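Local coordinates for phosphatase (Thermotoga maritima, PDB 1NF2), which probably acts as a magnesium-dependent phosphatase of the haloacid dehalogenase (HAD) superfamily, with a separate domain for binding substrate, at residues P85-A88 and K89-E93. Sequence-based numbering, arbitrary orientation.
Sequences PEVA and KDIIE
D90 N donates to E86 O at 2.8 Å, an almost straight bond (N-H...O 170°) and one of four successive i to i+4 hydrogen bonds that make P85-A88 and K89-E93 the opening turns of a single alpha-helix. I91 N to V87 O and I92 N to A88 O follow the same i to i+4 pattern, less straight and with the donors tilted from the carbonyl planes. The first of these bonds differs: at the N-terminal end of the helix, K89 N binds P85 O at 3.0 Å, but from above the carbonyl plane and with a more bent N-H...O angle of 141°. Side-chain carbons also crowd the acceptor oxygens. K89 CB lies close to P85 O, and its extended chain then leads away from the preceding turn. I91 CG1 sits 3.0 Å from V87 O, because this branch is turned beside the backbone N (chi1 -67°) and so lies back over the previous turn. Beyond CG1, I91 CD1 meets V87 CG1 at 3.7 Å, the one apolar side-chain pair between the segments; the two side chains cross at a slant. CD1 of I92 comes to 3.2 Å from A88 O. Towards the rest of the domain, I91 and I92 both pack on L148 of strand 147-151, while A88 touches V140 and I92 touches S137 of helix 136-143. An alanine in place of I91 would probably leave V87 CG1 without this neighbour and open a gap against L148. E86, K89 and D90 are exposed, and the E86 OE2 and K89 NZ charges stay 6.3 Å apart. The chemistry is that of an amphipathic helix: main-chain bonds hold its turns together, charged groups occupy an exposed side, and aliphatic groups join it to the neighbouring sheet and helix, well away from the magnesium site.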
loop_
_atom_site.group_PDB
_atom_site.type_symbol
_atom_site.label_atom_id
_atom_site.label_comp_id
_atom_site.label_asym_id
_atom_site.label_seq_id
_atom_site.Cartn_x
_atom_site.Cartn_y
_atom_site.Cartn_z
ATOM N N PRO A 85 10.149 -0.126 18.334
ATOM C CA PRO A 85 11.605 -0.007 18.466
ATOM C C PRO A 85 12.283 -1.161 19.201
ATOM O O PRO A 85 13.489 -1.355 19.071
ATOM C CB PRO A 85 11.772 1.328 19.186
ATOM C CG PRO A 85 10.657 2.132 18.620
ATOM C CD PRO A 85 9.497 1.150 18.679
ATOM N N GLU A 86 11.508 -1.921 19.971
ATOM C CA GLU A 86 12.046 -3.056 20.710
ATOM C C GLU A 86 12.191 -4.263 19.798
ATOM O O GLU A 86 13.298 -4.748 19.572
ATOM C CB GLU A 86 11.144 -3.403 21.895
ATOM C CG GLU A 86 11.209 -2.386 23.019
ATOM C CD GLU A 86 12.631 -2.129 23.486
ATOM O OE1 GLU A 86 13.304 -3.094 23.910
ATOM O OE2 GLU A 86 13.078 -0.964 23.428
ATOM N N VAL A 87 11.071 -4.754 19.281
ATOM C CA VAL A 87 11.102 -5.888 18.370
ATOM C C VAL A 87 11.993 -5.519 17.183
ATOM O O VAL A 87 12.665 -6.371 16.604
ATOM C CB VAL A 87 9.686 -6.229 17.866
ATOM C CG1 VAL A 87 9.760 -7.205 16.704
ATOM C CG2 VAL A 87 8.865 -6.828 19.001
ATOM N N ALA A 88 12.002 -4.236 16.834
ATOM C CA ALA A 88 12.808 -3.756 15.723
ATOM C C ALA A 88 14.282 -3.899 16.073
ATOM O O ALA A 88 15.082 -4.355 15.254
ATOM C CB ALA A 88 12.483 -2.301 15.427
ATOM N N LYS A 89 14.635 -3.505 17.293
ATOM C CA LYS A 89 16.015 -3.598 17.748
ATOM C C LYS A 89 16.440 -5.062 17.784
ATOM O O LYS A 89 17.527 -5.404 17.325
ATOM C CB LYS A 89 16.172 -2.973 19.136
ATOM C CG LYS A 89 17.623 -2.844 19.583
ATOM C CD LYS A 89 17.747 -2.073 20.889
ATOM C CE LYS A 89 19.207 -1.845 21.256
ATOM N NZ LYS A 89 19.349 -1.041 22.502
ATOM N N ASP A 90 15.577 -5.918 18.326
ATOM C CA ASP A 90 15.854 -7.348 18.403
ATOM C C ASP A 90 16.097 -7.960 17.030
ATOM O O ASP A 90 16.987 -8.798 16.861
ATOM C CB ASP A 90 14.691 -8.098 19.051
ATOM C CG ASP A 90 14.668 -7.954 20.551
ATOM O OD1 ASP A 90 13.859 -8.654 21.195
ATOM O OD2 ASP A 90 15.454 -7.142 21.085
ATOM N N ILE A 91 15.293 -7.550 16.051
ATOM C CA ILE A 91 15.417 -8.072 14.698
ATOM C C ILE A 91 16.725 -7.644 14.053
ATOM O O ILE A 91 17.393 -8.454 13.414
ATOM C CB ILE A 91 14.230 -7.613 13.811
ATOM C CG1 ILE A 91 12.933 -8.263 14.315
ATOM C CG2 ILE A 91 14.488 -7.977 12.352
ATOM C CD1 ILE A 91 11.680 -7.815 13.568
ATOM N N ILE A 92 17.092 -6.379 14.225
ATOM C CA ILE A 92 18.331 -5.856 13.651
ATOM C C ILE A 92 19.572 -6.487 14.282
ATOM O O ILE A 92 20.512 -6.856 13.574
ATOM C CB ILE A 92 18.412 -4.305 13.787
ATOM C CG1 ILE A 92 17.782 -3.640 12.559
ATOM C CG2 ILE A 92 19.859 -3.849 13.908
ATOM C CD1 ILE A 92 16.339 -3.995 12.331
ATOM N N GLU A 93 19.584 -6.607 15.607
ATOM C CA GLU A 93 20.724 -7.210 16.290
ATOM C C GLU A 93 20.845 -8.689 15.922
ATOM O O GLU A 93 21.938 -9.249 15.903
ATOM C CB GLU A 93 20.591 -7.035 17.802
ATOM C CG GLU A 93 20.860 -5.603 18.247
ATOM C CD GLU A 93 20.723 -5.400 19.746
ATOM O OE1 GLU A 93 21.001 -4.272 20.213
ATOM O OE2 GLU A 93 20.335 -6.360 20.453
#